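Local structure of aspartate aminotransferase (Plasmodium falciparum, 3K7Y) at residues D392-A395 / D396-L400; K91-D95 / K96-T100. The protein probably catalyses the pyridoxal-phosphate-dependent transfer of an amino group from L-aspartate to 2-oxoglutarate, giving oxaloacetate and L-glutamate, and works as a homodimer. All blocks are in the same frame, centred on the assembly; numbering follows the deposited sequence.

Contact 1. Residues D392-A395 / D396-L400; sequences DYIA and DKICL
Tyr393 and Lys397 meet one turn apart on the C-terminal helix 390-403, an i/i+4 pair on its partly exposed side. Four successive i+4 to i backbone hydrogen bonds identify regular alpha-helix, among them Lys397 N to Tyr393 O at 2.9 Å. With Tyr393 CG placed opposite the backbone N (chi1 -176°), the ring lies beneath the lysine chain: Lys397 CG sits over one face, 4.0 Å from the ring centroid and 17° off the normal, a CH-pi contact. Bends at chi2 and chi4 then fold the chain back, leaving Lys397 NZ 3.3 Å from Tyr393 CE1 and 3.9 Å from Asp396 OD2, a long salt bridge. Next to it, Asp392 and Asp396 point the same way with carboxylate planes nearly parallel, 10° apart, Asp392 OD2 lying 4.3 Å from Asp396 OD2; Tyr339 OH hydrogen-bonds Asp396 OD1. The buried side carries Ile394 and Ile398, with Ile394 CG2 4.2 Å from Ile398 CD1, and both pack on Phe328 of helix 304-335. Helix 390-403 is therefore amphipathic: apolar branches face the long helix, while on the flank beside His371 Lys397 probably offsets part of the repulsion between the two aspartates.

Contact 2. Residues K91-D95 / K96-T100; sequences KYIED and KKICT
Tyr92, Lys96 and Lys97 carry most of this contact, in the turn that leads into strand 98-104. Two backbone hydrogen bonds define it. Lys97 N reaches back to Tyr92 O at 3.1 Å in a nearly straight bond (N-H...O 160°), whereas the inner bond, from Lys96 N to Ile93 O at 3.0 Å, is more bent (141°) and approaches from above the carbonyl plane. That inner bond closes a type I turn from Ile93 to Lys96. Lys96 itself takes a left-handed backbone conformation, with phi at +45°, which swings the chain round so that the next N-H can meet Tyr92 O; its side chain folds back along the turn, CD lying 3.7 Å from Glu94 O.

Between the side chains, Lys97 crosses the Tyr92 ring at a slant, its CE 3.7 Å from Tyr92 CD2. Both polar ends have partners outside the turn: Tyr92 OH hydrogen-bonds Ile239 O, and Lys97 NZ makes a weak hydrogen bond to Lys266 O. On the inner side, Ile98 CD1 touches both Tyr92 CB, at 3.7 Å, and Ile93 CG1, at 3.8 Å, packing apolar groups against the turn. The six-to-one bond (Lys97 to Tyr92), the five-to-two bond (Lys96 to Ile93) and the positive phi of Lys96 are those of a Schellman motif, here ending a short helical stretch without regular helix bonds.

How the contacts relate
From the N terminus, the chain reaches contact 2 first. Contact 2 closes a short turn, Tyr92 to Lys97, after helix 75-86 and delivers the chain into strand 98-104, an outermost strand of the mixed sheet, after which Gly105, Gly106 and Thr107 of the pyridoxal phosphate pocket begin helix 105-118. Contact 1 comes only near the end of the chain, within helix 390-403, which packs against helix 304-335 and strand 32-33. The two are in series, neither nesting nor crossing, and both are local in sequence. The centres of contact 1 and contact 2 are about 51 Å apart. The two contacts lie on opposite sides of the chain's centre and do not touch.

Contact 1. Residues D392-A395 / D396-L400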
loop_
_atom_site.group_PDB
_atom_site.type_symbol
_atom_site.label_atom_id
_atom_site.label_comp_id
_atom_site.label_asym_id
_atom_site.label_seq_id
_atom_site.Cartn_x
_atom_site.Cartn_y
_atom_site.Cartn_z
ATOM N N ASP A 392 1.590 -32.867 -24.287
ATOM C CA ASP A 392 1.202 -34.275 -24.248
ATOM C C ASP A 392 0.640 -34.619 -22.886
ATOM O O ASP A 392 -0.554 -34.873 -22.756
ATOM C CB ASP A 392 2.371 -35.213 -24.614
ATOM C CG ASP A 392 2.122 -36.699 -24.208
ATOM O OD1 ASP A 392 3.115 -37.463 -24.103
ATOM O OD2 ASP A 392 0.949 -37.107 -23.991
ATOM N N TYR A 393 1.497 -34.606 -21.872
ATOM C CA TYR A 393 1.085 -35.048 -20.553
ATOM C C TYR A 393 -0.257 -34.421 -20.160
ATOM O O TYR A 393 -1.217 -35.131 -19.836
ATOM C CB TYR A 393 2.162 -34.753 -19.514
ATOM C CG TYR A 393 1.807 -35.289 -18.156
ATOM C CD1 TYR A 393 1.848 -36.662 -17.897
ATOM C CD2 TYR A 393 1.402 -34.431 -17.129
ATOM C CE1 TYR A 393 1.508 -37.168 -16.641
ATOM C CE2 TYR A 393 1.062 -34.926 -15.869
ATOM C CZ TYR A 393 1.119 -36.292 -15.629
ATOM O OH TYR A 393 0.784 -36.792 -14.387
ATOM N N ILE A 394 -0.325 -33.095 -20.231
ATOM C CA ILE A 394 -1.518 -32.351 -19.855
ATOM C C ILE A 394 -2.750 -32.823 -20.630
ATOM O O ILE A 394 -3.757 -33.229 -20.037
ATOM C CB ILE A 394 -1.323 -30.839 -20.090
ATOM C CG1 ILE A 394 -0.167 -30.308 -19.248
ATOM C CG2 ILE A 394 -2.592 -30.087 -19.755
ATOM C CD1 ILE A 394 0.239 -28.908 -19.591
ATOM N N ALA A 395 -2.646 -32.765 -21.956
ATOM C CA ALA A 395 -3.768 -33.005 -22.851
ATOM C C ALA A 395 -4.258 -34.428 -22.692
ATOM O O ALA A 395 -5.467 -34.669 -22.613
ATOM C CB ALA A 395 -3.367 -32.719 -24.293
ATOM N N ASP A 396 -3.310 -35.357 -22.618
ATOM C CA ASP A 396 -3.606 -36.737 -22.292
ATOM C C ASP A 396 -4.424 -36.827 -21.003
ATOM O O ASP A 396 -5.576 -37.251 -21.036
ATOM C CB ASP A 396 -2.314 -37.549 -22.186
ATOM C CG ASP A 396 -2.557 -39.000 -21.825
ATOM O OD1 ASP A 396 -3.725 -39.456 -21.804
ATOM O OD2 ASP A 396 -1.559 -39.688 -21.560
ATOM N N LYS A 397 -3.849 -36.399 -19.884
ATOM C CA LYS A 397 -4.516 -36.525 -18.590
ATOM C C LYS A 397 -5.923 -35.912 -18.524
ATOM O O LYS A 397 -6.786 -36.423 -17.802
ATOM C CB LYS A 397 -3.636 -35.981 -17.465
ATOM C CG LYS A 397 -2.417 -36.859 -17.114
ATOM C CD LYS A 397 -2.802 -38.319 -16.889
ATOM C CE LYS A 397 -1.596 -39.187 -16.582
ATOM N NZ LYS A 397 -0.700 -39.356 -17.761
ATOM N N ILE A 398 -6.142 -34.832 -19.281
ATOM C CA ILE A 398 -7.441 -34.163 -19.392
ATOM C C ILE A 398 -8.467 -35.075 -20.030
ATOM O O ILE A 398 -9.608 -35.162 -19.582
ATOM C CB ILE A 398 -7.342 -32.887 -20.251
ATOM C CG1 ILE A 398 -6.798 -31.715 -19.426
ATOM C CG2 ILE A 398 -8.709 -32.514 -20.826
ATOM C CD1 ILE A 398 -6.786 -30.378 -20.168
ATOM N N CYS A 399 -8.048 -35.741 -21.098
ATOM C CA CYS A 399 -8.901 -36.681 -21.800
ATOM C C CYS A 399 -9.091 -37.916 -20.934
ATOM O O CYS A 399 -10.219 -38.281 -20.622
ATOM C CB CYS A 399 -8.288 -37.029 -23.157
ATOM S SG CYS A 399 -8.142 -35.588 -24.291
ATOM N N LEU A 400 -7.984 -38.535 -20.522
ATOM C CA LEU A 400 -8.012 -39.698 -19.623
ATOM C C LEU A 400 -8.995 -39.421 -18.510
ATOM O O LEU A 400 -9.922 -40.203 -18.233
ATOM C CB LEU A 400 -6.619 -39.945 -19.018
ATOM C CG LEU A 400 -6.341 -41.297 -18.349
ATOM C CD1 LEU A 400 -4.836 -41.524 -18.176
ATOM C CD2 LEU A 400 -7.062 -41.438 -17.019
#

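Contact 2. Residues K91-D95 / K96-T100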
loop_
_atom_site.group_PDB
_atom_site.type_symbol
_atom_site.label_atom_id
_atom_site.label_comp_id
_atom_site.label_asym_id
_atom_site.label_seq_id
_atom_site.Cartn_x
_atom_site.Cartn_y
_atom_site.Cartn_z
ATOM N N LYS A 91 -8.445 14.638 -26.162
ATOM C CA LYS A 91 -9.268 15.793 -25.767
ATOM C C LYS A 91 -9.208 15.992 -24.239
ATOM O O LYS A 91 -9.316 17.110 -23.742
ATOM C CB LYS A 91 -10.734 15.571 -26.194
ATOM C CG LYS A 91 -11.043 15.672 -27.696
ATOM C CD LYS A 91 -11.410 17.103 -28.103
ATOM C CE LYS A 91 -12.442 17.145 -29.236
ATOM N NZ LYS A 91 -11.877 16.830 -30.573
ATOM N N TYR A 92 -9.036 14.886 -23.513
ATOM C CA TYR A 92 -9.068 14.852 -22.057
ATOM C C TYR A 92 -7.736 15.200 -21.399
ATOM O O TYR A 92 -7.712 15.939 -20.424
ATOM C CB TYR A 92 -9.498 13.468 -21.570
ATOM C CG TYR A 92 -10.976 13.137 -21.676
ATOM C CD1 TYR A 92 -11.417 11.813 -21.551
ATOM C CD2 TYR A 92 -11.937 14.129 -21.887
ATOM C CE1 TYR A 92 -12.773 11.487 -21.632
ATOM C CE2 TYR A 92 -13.300 13.813 -21.968
ATOM C CZ TYR A 92 -13.706 12.491 -21.841
ATOM O OH TYR A 92 -15.040 12.170 -21.916
ATOM N N ILE A 93 -6.640 14.653 -21.918
ATOM C CA ILE A 93 -5.319 14.794 -21.298
ATOM C C ILE A 93 -4.812 16.239 -21.211
ATOM O O ILE A 93 -4.643 16.774 -20.109
ATOM C CB ILE A 93 -4.252 13.907 -21.984
ATOM C CG1 ILE A 93 -4.613 12.430 -21.837
ATOM C CG2 ILE A 93 -2.881 14.157 -21.381
ATOM C CD1 ILE A 93 -3.698 11.476 -22.584
ATOM N N GLU A 94 -4.575 16.873 -22.357
ATOM C CA GLU A 94 -3.979 18.217 -22.359
ATOM C C GLU A 94 -4.948 19.328 -21.904
ATOM O O GLU A 94 -4.531 20.465 -21.684
ATOM C CB GLU A 94 -3.308 18.540 -23.716
ATOM C CG GLU A 94 -4.161 19.296 -24.760
ATOM C CD GLU A 94 -5.264 18.443 -25.384
ATOM O OE1 GLU A 94 -6.081 17.854 -24.634
ATOM O OE2 GLU A 94 -5.317 18.377 -26.636
ATOM N N ASP A 95 -6.230 18.986 -21.763
ATOM C CA ASP A 95 -7.226 19.886 -21.171
ATOM C C ASP A 95 -7.372 19.695 -19.657
ATOM O O ASP A 95 -8.329 20.204 -19.041
ATOM C CB ASP A 95 -8.581 19.704 -21.848
ATOM C CG ASP A 95 -8.642 20.361 -23.207
ATOM O OD1 ASP A 95 -7.572 20.694 -23.761
ATOM O OD2 ASP A 95 -9.763 20.546 -23.725
ATOM N N LYS A 96 -6.411 18.962 -19.080
ATOM C CA LYS A 96 -6.342 18.660 -17.643
ATOM C C LYS A 96 -7.693 18.225 -17.065
ATOM O O LYS A 96 -8.141 18.757 -16.046
ATOM C CB LYS A 96 -5.767 19.854 -16.856
ATOM C CG LYS A 96 -4.240 19.981 -16.870
ATOM C CD LYS A 96 -3.736 20.803 -18.057
ATOM C CE LYS A 96 -2.415 21.528 -17.749
ATOM N NZ LYS A 96 -1.266 20.597 -17.549
ATOM N N LYS A 97 -8.337 17.268 -17.731
ATOM C CA LYS A 97 -9.651 16.796 -17.308
ATOM C C LYS A 97 -9.575 15.463 -16.558
ATOM O O LYS A 97 -10.544 15.052 -15.914
ATOM C CB LYS A 97 -10.634 16.723 -18.492
ATOM C CG LYS A 97 -10.979 18.085 -19.141
ATOM C CD LYS A 97 -12.493 18.282 -19.387
ATOM C CE LYS A 97 -13.151 17.105 -20.117
ATOM N NZ LYS A 97 -14.639 17.052 -19.950
ATOM N N ILE A 98 -8.422 14.798 -16.621
ATOM C CA ILE A 98 -8.243 13.547 -15.883
ATOM C C ILE A 98 -7.464 13.758 -14.599
ATOM O O ILE A 98 -6.379 14.347 -14.599
ATOM C CB ILE A 98 -7.515 12.475 -16.692
ATOM C CG1 ILE A 98 -8.217 12.224 -18.020
ATOM C CG2 ILE A 98 -7.462 11.189 -15.905
ATOM C CD1 ILE A 98 -7.256 11.894 -19.131
ATOM N N CYS A 99 -8.043 13.269 -13.511
ATOM C CA CYS A 99 -7.357 13.199 -12.244
ATOM C C CYS A 99 -6.870 11.783 -12.080
ATOM O O CYS A 99 -7.673 10.857 -11.952
ATOM C CB CYS A 99 -8.296 13.553 -11.100
ATOM S SG CYS A 99 -7.705 12.978 -9.493
ATOM N N THR A 100 -5.557 11.615 -12.095
ATOM C CA THR A 100 -4.976 10.301 -11.904
ATOM C C THR A 100 -4.056 10.270 -10.694
ATOM O O THR A 100 -3.494 11.296 -10.307
ATOM C CB THR A 100 -4.266 9.783 -13.170
ATOM O OG1 THR A 100 -2.970 9.272 -12.826
ATOM C CG2 THR A 100 -4.106 10.897 -14.205
#